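Local coordinates for protein hydrogenase maturation factor (Thermoanaerobacter tengcongensis, PDB 3VTH) that probably transfers a carbamoyl group from carbamoyl phosphate, at the expense of ATP, to the C-terminal cysteine of HypE during [NiFe]-hydrogenase maturation, at residues L497-D507 against I694-F704; G376-A384 against S726-D734. All coordinates share one frame; numbering follows the deposited sequence.

Interaction 1. Residues L497-D507 against I694-F704. With FE (Fe (III) ion), chain I; AP2 (phosphomethylphosphonic acid adenosyl ester), chain H.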
loop_
_atom_site.group_PDB
_atom_site.type_symbol
_atom_site.label_atom_id
_atom_site.label_comp_id
_atom_site.label_asym_id
_atom_site.label_seq_id
_atom_site.Cartn_x
_atom_site.Cartn_y
_atom_site.Cartn_z
ATOM N N LEU A 497 2.241 20.224 -0.337
ATOM C CA LEU A 497 3.259 21.131 -0.834
ATOM C C LEU A 497 2.926 21.530 -2.259
ATOM O O LEU A 497 2.501 20.694 -3.073
ATOM C CB LEU A 497 4.660 20.517 -0.753
ATOM C CG LEU A 497 5.136 20.037 0.619
ATOM C CD1 LEU A 497 6.479 19.330 0.500
ATOM C CD2 LEU A 497 5.202 21.186 1.641
ATOM N N ASP A 498 3.131 22.815 -2.545
ATOM C CA ASP A 498 2.766 23.416 -3.821
ATOM C C ASP A 498 3.689 24.615 -4.047
ATOM O O ASP A 498 3.245 25.779 -4.065
ATOM C CB ASP A 498 1.290 23.845 -3.791
ATOM C CG ASP A 498 0.834 24.508 -5.089
ATOM O OD1 ASP A 498 -0.144 25.282 -5.032
ATOM O OD2 ASP A 498 1.439 24.269 -6.159
ATOM N N GLU A 499 4.976 24.306 -4.184
ATOM C CA GLU A 499 6.049 25.281 -4.356
ATOM C C GLU A 499 7.261 24.496 -4.846
ATOM O O GLU A 499 7.246 23.264 -4.841
ATOM C CB GLU A 499 6.379 25.968 -3.030
ATOM C CG GLU A 499 6.968 25.022 -1.950
ATOM C CD GLU A 499 7.032 25.693 -0.584
ATOM O OE1 GLU A 499 8.136 26.122 -0.171
ATOM O OE2 GLU A 499 5.965 25.811 0.062
ATOM N N LYS A 500 8.305 25.200 -5.274
ATOM C CA LYS A 500 9.523 24.539 -5.717
ATOM C C LYS A 500 10.267 23.916 -4.538
ATOM O O LYS A 500 10.541 24.579 -3.549
ATOM C CB LYS A 500 10.436 25.512 -6.470
ATOM C CG LYS A 500 10.067 25.727 -7.938
ATOM C CD LYS A 500 10.982 26.775 -8.546
ATOM C CE LYS A 500 10.315 27.541 -9.689
ATOM N NZ LYS A 500 10.400 26.804 -10.974
ATOM N N VAL A 501 10.573 22.631 -4.648
ATOM C CA VAL A 501 11.328 21.925 -3.630
ATOM C C VAL A 501 12.558 21.307 -4.286
ATOM O O VAL A 501 12.622 21.199 -5.516
ATOM C CB VAL A 501 10.477 20.787 -2.964
ATOM C CG1 VAL A 501 9.281 21.363 -2.231
ATOM C CG2 VAL A 501 10.008 19.736 -4.002
ATOM N N ILE A 502 13.528 20.903 -3.473
ATOM C CA ILE A 502 14.612 20.040 -3.943
ATOM C C ILE A 502 14.118 18.600 -3.895
ATOM O O ILE A 502 13.758 18.101 -2.830
ATOM C CB ILE A 502 15.868 20.213 -3.070
ATOM C CG1 ILE A 502 16.404 21.649 -3.222
ATOM C CG2 ILE A 502 16.913 19.182 -3.432
ATOM C CD1 ILE A 502 17.363 22.100 -2.104
ATOM N N GLY A 503 14.076 17.942 -5.051
ATOM C CA GLY A 503 13.487 16.615 -5.156
ATOM C C GLY A 503 14.606 15.615 -5.381
ATOM O O GLY A 503 15.344 15.718 -6.358
ATOM N N ILE A 504 14.746 14.665 -4.463
ATOM C CA ILE A 504 15.751 13.610 -4.590
ATOM C C ILE A 504 14.995 12.321 -4.949
ATOM O O ILE A 504 14.287 11.753 -4.127
ATOM C CB ILE A 504 16.569 13.486 -3.284
ATOM C CG1 ILE A 504 17.282 14.835 -3.026
ATOM C CG2 ILE A 504 17.544 12.306 -3.369
ATOM C CD1 ILE A 504 17.942 14.989 -1.703
ATOM N N ALA A 505 15.111 11.909 -6.201
ATOM C CA ALA A 505 14.343 10.799 -6.715
ATOM C C ALA A 505 15.310 9.664 -7.046
ATOM O O ALA A 505 16.017 9.700 -8.063
ATOM C CB ALA A 505 13.568 11.229 -7.935
ATOM N N TYR A 506 15.365 8.672 -6.164
ATOM C CA TYR A 506 16.316 7.565 -6.328
ATOM C C TYR A 506 15.500 6.293 -6.534
ATOM O O TYR A 506 14.651 5.964 -5.717
ATOM C CB TYR A 506 17.237 7.420 -5.100
ATOM C CG TYR A 506 18.317 8.486 -4.940
ATOM C CD1 TYR A 506 18.541 9.454 -5.934
ATOM C CD2 TYR A 506 19.151 8.485 -3.819
ATOM C CE1 TYR A 506 19.568 10.398 -5.821
ATOM C CE2 TYR A 506 20.176 9.430 -3.677
ATOM C CZ TYR A 506 20.372 10.387 -4.684
ATOM O OH TYR A 506 21.370 11.316 -4.549
ATOM N N ASP A 507 15.732 5.601 -7.640
ATOM C CA ASP A 507 15.049 4.319 -7.901
ATOM C C ASP A 507 15.824 3.470 -8.902
ATOM O O ASP A 507 16.995 3.756 -9.166
ATOM C CB ASP A 507 13.556 4.496 -8.289
ATOM C CG ASP A 507 13.331 5.193 -9.635
ATOM O OD1 ASP A 507 14.281 5.428 -10.432
ATOM O OD2 ASP A 507 12.152 5.522 -9.909
ATOM N N ILE A 694 16.251 27.467 -1.675
ATOM C CA ILE A 694 15.249 26.424 -1.363
ATOM C C ILE A 694 15.661 25.557 -0.170
ATOM O O ILE A 694 16.761 25.008 -0.139
ATOM C CB ILE A 694 14.897 25.561 -2.604
ATOM C CG1 ILE A 694 14.274 26.454 -3.685
ATOM C CG2 ILE A 694 13.945 24.405 -2.230
ATOM C CD1 ILE A 694 14.108 25.784 -5.029
ATOM N N ASN A 695 14.765 25.459 0.810
ATOM C CA ASN A 695 15.034 24.777 2.084
ATOM C C ASN A 695 14.166 23.524 2.339
ATOM O O ASN A 695 14.306 22.851 3.375
ATOM C CB ASN A 695 14.900 25.774 3.250
ATOM C CG ASN A 695 15.525 25.255 4.538
ATOM O OD1 ASN A 695 16.724 24.927 4.586
ATOM N ND2 ASN A 695 14.713 25.170 5.590
ATOM N N LYS A 696 13.271 23.222 1.395
ATOM C CA LYS A 696 12.438 22.025 1.462
ATOM C C LYS A 696 13.023 20.951 0.558
ATOM O O LYS A 696 13.347 21.220 -0.615
ATOM C CB LYS A 696 10.999 22.314 1.038
ATOM C CG LYS A 696 10.205 23.213 2.022
ATOM C CD LYS A 696 8.731 23.225 1.645
ATOM C CE LYS A 696 7.885 24.086 2.606
ATOM N NZ LYS A 696 8.249 25.521 2.575
ATOM N N VAL A 697 13.157 19.750 1.119
ATOM C CA VAL A 697 13.715 18.609 0.414
ATOM C C VAL A 697 12.721 17.460 0.477
ATOM O O VAL A 697 12.243 17.107 1.566
ATOM C CB VAL A 697 15.022 18.129 1.055
ATOM C CG1 VAL A 697 15.568 16.891 0.302
ATOM C CG2 VAL A 697 16.061 19.251 1.075
ATOM N N VAL A 698 12.420 16.886 -0.688
ATOM C CA VAL A 698 11.533 15.736 -0.804
ATOM C C VAL A 698 12.351 14.510 -1.238
ATOM O O VAL A 698 13.107 14.570 -2.215
ATOM C CB VAL A 698 10.406 16.003 -1.846
ATOM C CG1 VAL A 698 9.600 14.736 -2.113
ATOM C CG2 VAL A 698 9.490 17.130 -1.379
ATOM N N LEU A 699 12.178 13.399 -0.522
ATOM C CA LEU A 699 12.850 12.156 -0.865
ATOM C C LEU A 699 11.815 11.163 -1.336
ATOM O O LEU A 699 10.862 10.874 -0.612
ATOM C CB LEU A 699 13.599 11.572 0.353
ATOM C CG LEU A 699 14.439 12.540 1.201
ATOM C CD1 LEU A 699 14.902 11.852 2.511
ATOM C CD2 LEU A 699 15.636 13.060 0.423
ATOM N N SER A 700 11.976 10.655 -2.553
ATOM C CA SER A 700 11.039 9.638 -3.067
ATOM C C SER A 700 11.719 8.733 -4.099
ATOM O O SER A 700 12.894 8.918 -4.412
ATOM C CB SER A 700 9.776 10.305 -3.639
ATOM O OG SER A 700 8.748 9.341 -3.840
ATOM N N GLY A 701 10.979 7.762 -4.628
ATOM C CA GLY A 701 11.560 6.755 -5.501
ATOM C C GLY A 701 11.826 5.528 -4.657
ATOM O O GLY A 701 12.066 5.631 -3.451
ATOM N N GLY A 702 11.812 4.376 -5.302
ATOM C CA GLY A 702 11.901 3.078 -4.627
ATOM C C GLY A 702 13.182 2.812 -3.842
ATOM O O GLY A 702 13.167 1.989 -2.941
ATOM N N SER A 703 14.285 3.494 -4.154
ATOM C CA SER A 703 15.507 3.321 -3.332
ATOM C C SER A 703 15.269 3.779 -1.885
ATOM O O SER A 703 15.946 3.339 -0.970
ATOM C CB SER A 703 16.711 4.082 -3.909
ATOM O OG SER A 703 17.043 3.668 -5.220
ATOM N N PHE A 704 14.298 4.664 -1.670
ATOM C CA PHE A 704 14.010 5.092 -0.293
ATOM C C PHE A 704 13.177 4.119 0.550
ATOM O O PHE A 704 12.886 4.384 1.719
ATOM C CB PHE A 704 13.517 6.535 -0.257
ATOM C CG PHE A 704 14.602 7.517 -0.521
ATOM C CD1 PHE A 704 15.628 7.696 0.417
ATOM C CD2 PHE A 704 14.652 8.223 -1.716
ATOM C CE1 PHE A 704 16.671 8.610 0.181
ATOM C CE2 PHE A 704 15.696 9.127 -1.968
ATOM C CZ PHE A 704 16.709 9.318 -1.030
HETATM FE FE FE I . 10.243 4.628 -9.781
HETATM P PB AP2 H . 11.367 1.817 -10.984
HETATM O O1B AP2 H . 12.798 1.574 -10.576
HETATM O O2B AP2 H . 10.907 3.243 -10.993
HETATM O O3B AP2 H . 10.986 1.020 -12.207
HETATM C C3A AP2 H . 10.441 1.019 -9.646
HETATM P PA AP2 H . 10.590 1.816 -8.021
HETATM O O1A AP2 H . 9.524 1.064 -7.237
HETATM O O2A AP2 H . 10.590 3.326 -8.016
HETATM O "O5'" AP2 H . 12.062 1.395 -7.495
HETATM C "C5'" AP2 H . 12.274 0.030 -7.154
HETATM C "C4'" AP2 H . 13.775 -0.132 -7.072
HETATM O "O4'" AP2 H . 14.258 0.490 -5.881
HETATM C "C3'" AP2 H . 14.199 -1.583 -6.959
HETATM O "O3'" AP2 H . 14.174 -2.222 -8.239
HETATM C "C2'" AP2 H . 15.589 -1.410 -6.380
HETATM O "O2'" AP2 H . 16.461 -1.118 -7.479
HETATM C "C1'" AP2 H . 15.442 -0.196 -5.452
HETATM N N9 AP2 H . 15.333 -0.720 -4.060
HETATM C C8 AP2 H . 14.347 -1.492 -3.537
HETATM N N7 AP2 H . 14.604 -1.829 -2.245
HETATM C C5 AP2 H . 15.781 -1.263 -1.913
HETATM C C6 AP2 H . 16.644 -1.219 -0.706
HETATM N N6 AP2 H . 16.286 -1.850 0.441
HETATM N N1 AP2 H . 17.810 -0.522 -0.796
HETATM C C2 AP2 H . 18.182 0.134 -1.916
HETATM N N3 AP2 H . 17.450 0.122 -3.052
HETATM C C4 AP2 H . 16.264 -0.547 -3.107
#

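Interaction 2. Residues G376-A384 against S726-D734. With FE (Fe (III) ion), chain I; AP2 (phosphomethylphosphonic acid adenosyl ester), chain H; APC (diphosphomethylphosphonic acid adenosyl ester), chain F.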
loop_
_atom_site.group_PDB
_atom_site.type_symbol
_atom_site.label_atom_id
_atom_site.label_comp_id
_atom_site.label_asym_id
_atom_site.label_seq_id
_atom_site.Cartn_x
_atom_site.Cartn_y
_atom_site.Cartn_z
ATOM N N GLY A 376 10.478 8.402 12.128
ATOM C CA GLY A 376 9.407 9.205 12.725
ATOM C C GLY A 376 8.035 9.150 12.073
ATOM O O GLY A 376 7.168 9.952 12.410
ATOM N N ALA A 377 7.810 8.208 11.158
ATOM C CA ALA A 377 6.495 8.083 10.531
ATOM C C ALA A 377 6.299 6.706 9.941
ATOM O O ALA A 377 7.270 5.965 9.720
ATOM C CB ALA A 377 6.286 9.165 9.439
ATOM N N GLU A 378 5.036 6.362 9.709
ATOM C CA GLU A 378 4.700 5.164 8.945
ATOM C C GLU A 378 5.218 5.338 7.508
ATOM O O GLU A 378 5.119 6.432 6.923
ATOM C CB GLU A 378 3.186 4.932 8.936
ATOM C CG GLU A 378 2.763 3.825 7.970
ATOM C CD GLU A 378 1.316 3.374 8.142
ATOM O OE1 GLU A 378 0.464 4.177 8.588
ATOM O OE2 GLU A 378 1.030 2.216 7.791
ATOM N N ARG A 379 5.818 4.277 6.970
ATOM C CA ARG A 379 6.293 4.275 5.589
ATOM C C ARG A 379 5.646 3.077 4.930
ATOM O O ARG A 379 6.099 1.934 5.082
ATOM C CB ARG A 379 7.823 4.189 5.513
ATOM C CG ARG A 379 8.550 5.167 6.422
ATOM C CD ARG A 379 8.353 6.599 5.989
ATOM N NE ARG A 379 8.905 7.563 6.940
ATOM C CZ ARG A 379 8.833 8.893 6.794
ATOM N NH1 ARG A 379 8.208 9.432 5.754
ATOM N NH2 ARG A 379 9.376 9.690 7.701
ATOM N N ILE A 380 4.557 3.325 4.219
ATOM C CA ILE A 380 3.843 2.207 3.614
ATOM C C ILE A 380 4.568 1.721 2.340
ATOM O O ILE A 380 5.178 2.515 1.616
ATOM C CB ILE A 380 2.377 2.587 3.341
ATOM C CG1 ILE A 380 1.523 1.326 3.110
ATOM C CG2 ILE A 380 2.309 3.555 2.143
ATOM C CD1 ILE A 380 0.007 1.550 3.410
ATOM N N ILE A 381 4.524 0.412 2.098
ATOM C CA ILE A 381 5.207 -0.211 0.957
ATOM C C ILE A 381 4.165 -0.649 -0.068
ATOM O O ILE A 381 4.356 -0.469 -1.267
ATOM C CB ILE A 381 6.078 -1.446 1.404
ATOM C CG1 ILE A 381 7.291 -0.996 2.225
ATOM C CG2 ILE A 381 6.561 -2.275 0.194
ATOM C CD1 ILE A 381 7.114 -1.084 3.731
ATOM N N ARG A 382 3.067 -1.239 0.421
ATOM C CA ARG A 382 2.007 -1.710 -0.445
ATOM C C ARG A 382 0.702 -1.257 0.198
ATOM O O ARG A 382 0.346 -1.697 1.273
ATOM C CB ARG A 382 2.069 -3.240 -0.602
ATOM C CG ARG A 382 0.993 -3.809 -1.583
ATOM C CD ARG A 382 1.102 -5.354 -1.666
ATOM N NE ARG A 382 2.196 -5.753 -2.556
ATOM C CZ ARG A 382 2.442 -7.012 -2.933
ATOM N NH1 ARG A 382 1.691 -8.008 -2.472
ATOM N NH2 ARG A 382 3.443 -7.271 -3.780
ATOM N N ARG A 383 0.019 -0.336 -0.456
ATOM C CA ARG A 383 -1.178 0.242 0.119
ATOM C C ARG A 383 -2.382 -0.503 -0.432
ATOM O O ARG A 383 -2.743 -0.361 -1.599
ATOM C CB ARG A 383 -1.236 1.747 -0.162
ATOM C CG ARG A 383 -2.467 2.441 0.451
ATOM C CD ARG A 383 -2.609 3.886 -0.074
ATOM N NE ARG A 383 -3.909 4.474 0.318
ATOM C CZ ARG A 383 -4.119 5.089 1.478
ATOM N NH1 ARG A 383 -3.136 5.213 2.368
ATOM N NH2 ARG A 383 -5.316 5.594 1.769
ATOM N N ALA A 384 -2.996 -1.311 0.414
ATOM C CA ALA A 384 -4.070 -2.202 -0.042
ATOM C C ALA A 384 -5.068 -2.424 1.088
ATOM O O ALA A 384 -5.593 -1.443 1.629
ATOM C CB ALA A 384 -3.494 -3.532 -0.597
ATOM N N SER A 726 9.193 12.877 3.183
ATOM C CA SER A 726 9.135 11.675 2.363
ATOM C C SER A 726 7.750 11.052 2.439
ATOM O O SER A 726 6.920 11.473 3.241
ATOM C CB SER A 726 10.217 10.660 2.739
ATOM O OG SER A 726 10.363 9.716 1.674
ATOM N N ASN A 727 7.513 10.073 1.581
ATOM C CA ASN A 727 6.238 9.389 1.483
ATOM C C ASN A 727 5.886 8.666 2.756
ATOM O O ASN A 727 6.772 8.185 3.479
ATOM C CB ASN A 727 6.245 8.382 0.328
ATOM C CG ASN A 727 6.230 9.067 -1.038
ATOM O OD1 ASN A 727 5.189 9.569 -1.491
ATOM N ND2 ASN A 727 7.376 9.110 -1.681
ATOM N N SER A 728 4.581 8.597 3.025
ATOM C CA SER A 728 4.087 7.956 4.239
ATOM C C SER A 728 2.754 7.215 4.008
ATOM O O SER A 728 2.616 6.053 4.342
ATOM C CB SER A 728 3.967 8.998 5.367
ATOM O OG SER A 728 3.506 8.388 6.565
ATOM N N LYS A 729 1.796 7.909 3.418
ATOM C CA LYS A 729 0.450 7.391 3.142
ATOM C C LYS A 729 0.392 6.612 1.845
ATOM O O LYS A 729 -0.465 5.727 1.686
ATOM C CB LYS A 729 -0.527 8.572 3.042
ATOM C CG LYS A 729 -0.746 9.254 4.394
ATOM C CD LYS A 729 -1.746 10.395 4.287
ATOM C CE LYS A 729 -2.176 10.885 5.663
ATOM N NZ LYS A 729 -1.027 11.295 6.518
ATOM N N VAL A 730 1.283 6.957 0.907
ATOM C CA VAL A 730 1.443 6.167 -0.327
ATOM C C VAL A 730 2.927 5.788 -0.410
ATOM O O VAL A 730 3.733 6.395 0.285
ATOM C CB VAL A 730 0.928 6.902 -1.619
ATOM C CG1 VAL A 730 -0.529 7.418 -1.423
ATOM C CG2 VAL A 730 1.867 8.043 -2.059
ATOM N N PRO A 731 3.273 4.757 -1.191
ATOM C CA PRO A 731 4.672 4.319 -1.202
ATOM C C PRO A 731 5.613 5.296 -1.942
ATOM O O PRO A 731 5.171 6.058 -2.817
ATOM C CB PRO A 731 4.615 2.976 -1.948
ATOM C CG PRO A 731 3.164 2.497 -1.774
ATOM C CD PRO A 731 2.401 3.797 -1.900
ATOM N N CYS A 732 6.895 5.275 -1.558
ATOM C CA CYS A 732 7.922 5.969 -2.313
ATOM C C CYS A 732 8.292 5.128 -3.537
ATOM O O CYS A 732 8.927 5.626 -4.460
ATOM C CB CYS A 732 9.165 6.261 -1.439
ATOM S SG CYS A 732 9.992 4.771 -0.802
ATOM N N ASN A 733 7.884 3.857 -3.544
ATOM C CA ASN A 733 8.053 3.019 -4.748
ATOM C C ASN A 733 6.986 3.343 -5.802
ATOM O O ASN A 733 6.188 4.254 -5.607
ATOM C CB ASN A 733 8.105 1.524 -4.405
ATOM C CG ASN A 733 6.784 0.998 -3.830
ATOM O OD1 ASN A 733 5.696 1.259 -4.367
ATOM N ND2 ASN A 733 6.882 0.240 -2.741
ATOM N N ASP A 734 6.976 2.607 -6.910
ATOM C CA ASP A 734 6.079 2.953 -8.021
ATOM C C ASP A 734 4.582 2.872 -7.726
ATOM O O ASP A 734 3.770 3.371 -8.513
ATOM C CB ASP A 734 6.429 2.152 -9.281
ATOM C CG ASP A 734 7.659 2.704 -9.994
ATOM O OD1 ASP A 734 8.269 3.661 -9.478
ATOM O OD2 ASP A 734 8.006 2.195 -11.080
HETATM FE FE FE I . 10.243 4.628 -9.781
HETATM P PB AP2 H . 11.367 1.817 -10.984
HETATM O O1B AP2 H . 12.798 1.574 -10.576
HETATM O O2B AP2 H . 10.907 3.243 -10.993
HETATM O O3B AP2 H . 10.986 1.020 -12.207
HETATM C C3A AP2 H . 10.441 1.019 -9.646
HETATM P PA AP2 H . 10.590 1.816 -8.021
HETATM O O1A AP2 H . 9.524 1.064 -7.237
HETATM O O2A AP2 H . 10.590 3.326 -8.016
HETATM O "O5'" AP2 H . 12.062 1.395 -7.495
HETATM C "C5'" AP2 H . 12.274 0.030 -7.154
HETATM C "C4'" AP2 H . 13.775 -0.132 -7.072
HETATM O "O4'" AP2 H . 14.258 0.490 -5.881
HETATM C "C3'" AP2 H . 14.199 -1.583 -6.959
HETATM O "O3'" AP2 H . 14.174 -2.222 -8.239
HETATM C "C2'" AP2 H . 15.589 -1.410 -6.380
HETATM O "O2'" AP2 H . 16.461 -1.118 -7.479
HETATM C "C1'" AP2 H . 15.442 -0.196 -5.452
HETATM N N9 AP2 H . 15.333 -0.720 -4.060
HETATM C C8 AP2 H . 14.347 -1.492 -3.537
HETATM N N7 AP2 H . 14.604 -1.829 -2.245
HETATM C C5 AP2 H . 15.781 -1.263 -1.913
HETATM C C6 AP2 H . 16.644 -1.219 -0.706
HETATM N N6 AP2 H . 16.286 -1.850 0.441
HETATM N N1 AP2 H . 17.810 -0.522 -0.796
HETATM C C2 AP2 H . 18.182 0.134 -1.916
HETATM N N3 AP2 H . 17.450 0.122 -3.052
HETATM C C4 AP2 H . 16.264 -0.547 -3.107
HETATM P PG APC F . 3.093 -13.108 -6.310
HETATM O O1G APC F . 1.858 -13.353 -5.482
HETATM O O2G APC F . 4.174 -14.129 -6.047
HETATM O O3G APC F . 2.833 -12.900 -7.774
HETATM P PB APC F . 3.646 -10.968 -4.460
HETATM O O1B APC F . 2.242 -10.458 -4.364
HETATM O O2B APC F . 4.719 -9.898 -4.456
HETATM O O3B APC F . 3.776 -11.708 -5.883
HETATM P PA APC F . 2.943 -12.241 -1.674
HETATM O O1A APC F . 3.542 -13.266 -0.739
HETATM O O2A APC F . 1.498 -12.418 -1.971
HETATM C C3A APC F . 3.980 -12.230 -3.186
HETATM O "O5'" APC F . 3.059 -10.758 -1.052
HETATM C "C5'" APC F . 3.783 -10.447 0.135
HETATM C "C4'" APC F . 4.566 -9.159 -0.105
HETATM O "O4'" APC F . 5.178 -8.809 1.142
HETATM C "C3'" APC F . 5.688 -9.387 -1.122
HETATM O "O3'" APC F . 5.819 -8.279 -2.030
HETATM C "C2'" APC F . 6.934 -9.455 -0.264
HETATM O "O2'" APC F . 8.130 -9.117 -0.993
HETATM C "C1'" APC F . 6.564 -8.556 0.915
HETATM N N9 APC F . 7.384 -8.992 2.039
HETATM C C8 APC F . 7.221 -10.104 2.806
HETATM N N7 APC F . 8.222 -10.185 3.718
HETATM C C5 APC F . 9.030 -9.121 3.526
HETATM C C6 APC F . 10.274 -8.593 4.128
HETATM N N6 APC F . 10.870 -9.228 5.159
HETATM N N1 APC F . 10.791 -7.453 3.619
HETATM C C2 APC F . 10.208 -6.787 2.601
HETATM N N3 APC F . 9.084 -7.197 1.990
HETATM C C4 APC F . 8.471 -8.337 2.415
HETATM O O HOH W 1 -0.061 6.020 6.226
HETATM O O HOH W 2 8.136 12.631 6.201
HETATM O O HOH W 3 5.595 5.414 2.268
HETATM O O HOH W 4 7.368 2.765 0.174
#

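Interaction 1. Residues L497-D507 against I694-F704
Lys696 and Glu499 meet because the lysine runs extended to CE and bends only at its last torsion (chi4 64°), while Glu499 sets CG between its backbone N and carbonyl carbon (chi1 65°). Lys696 NZ reaches Glu499 OE1 at 2.8 Å, from above the carboxylate plane, in a salt bridge at the partly exposed end of two parallel strands inside the sheet of the Kae1-like (actin-ATPase clan) domain. A methionine in place of the lysine would probably leave the Glu499 carboxylate without its cation. The backbones join in a ladder, straightest from Ile504 N to Val698 O (176° at the hydrogen). Branched aliphatic residues suit the buried face: Ile504 CD1 lies 3.6 Å from Val697 CG1, and its CG2 sits over the Tyr506 ring. The C-terminal ends carry the iron and nucleotide site: a CB on Gly701 would run into Tyr506 O and one on Gly702 into AP2 O5', Gly702 N donates to AP2 O2A (3.2 Å), and Asp507 OD2 binds the iron at 2.1 Å while its OD1 is bonded to His484 NE2. Helix 666-692 packs on Ile502 and Tyr506, helix 707-719 on Val697 and Leu699, and helix 483-494 on Val698 across the sheet, while strands 517-525 and 723-726 flank the pair.

Interaction 2. Residues G376-A384 against S726-D734
Ile380 rests on the loop Ser728-Pro731, where the edge of the YrdC-like domain, beside a weakly bonded strand about 377-378, meets the Kae1-like domain; next to it Ile381 and Arg382 both face Val370 in a classic beta bulge. Here the packing is close. With CG2 between the backbone N and the carbonyl carbon (chi1 -163° for CG1), the methyl group of Ile380 reaches 3.3 Å from Ser728 O and also touches the Val730 carbonyl carbon. Pro731, compact and without an N-H, lays its CG 3.2 Å from Ile381 O. That same oxygen accepts Asn733 ND2 on a lone pair, in an almost straight bond; Asn733 OD1 turns to Gly735 N, which fixes the amide's rotation. Arginine suits the two long reaches: Arg383 extends to give NH1 to Lys729 O, and Arg379, bent at chi2, brings NH1 edge-on to Asn727 O (3.0 Å) while NE holds Asn374 O.

The backbone beside this packing is looser: the bond from Ile380 N to Ser728 O is weak, 3.4 Å, and two waters donate to Ile380 O. Another donates to Ser728 O and, weakly, to Glu378 OE1, while OE2 is bonded to Thr371 OG1. Lys729, an exposed residue, starts its side chain away from 376-384. Arg382 NH1 and NH2 donate to O1B and O2B on the middle phosphorus of APC, and Asp734 N to AP2 O1A. Even on the watery flank one direct bond is short: Ser728 OG donates to Glu378 O at 2.6 Å.

In the fold
Interaction 1 is a buried core contact within the Kae1-like domain, built from a regular ladder of backbone bonds and aliphatic faces, with its one salt bridge near the partly exposed end. Interaction 2 is a partly buried seam between domains, without regular strand pairing, where side-chain donors and waters satisfy loop carbonyls. The two nevertheless converge: strand 723-726 lies beside strand 696-700, and Ser726 OG probably bonds to Leu699 O. Asp507 from the first and Asp734 from the second bind the same iron together with His483 and His487, and both contacts touch AP2. Interaction 2 alone reaches the APC site, through Arg382.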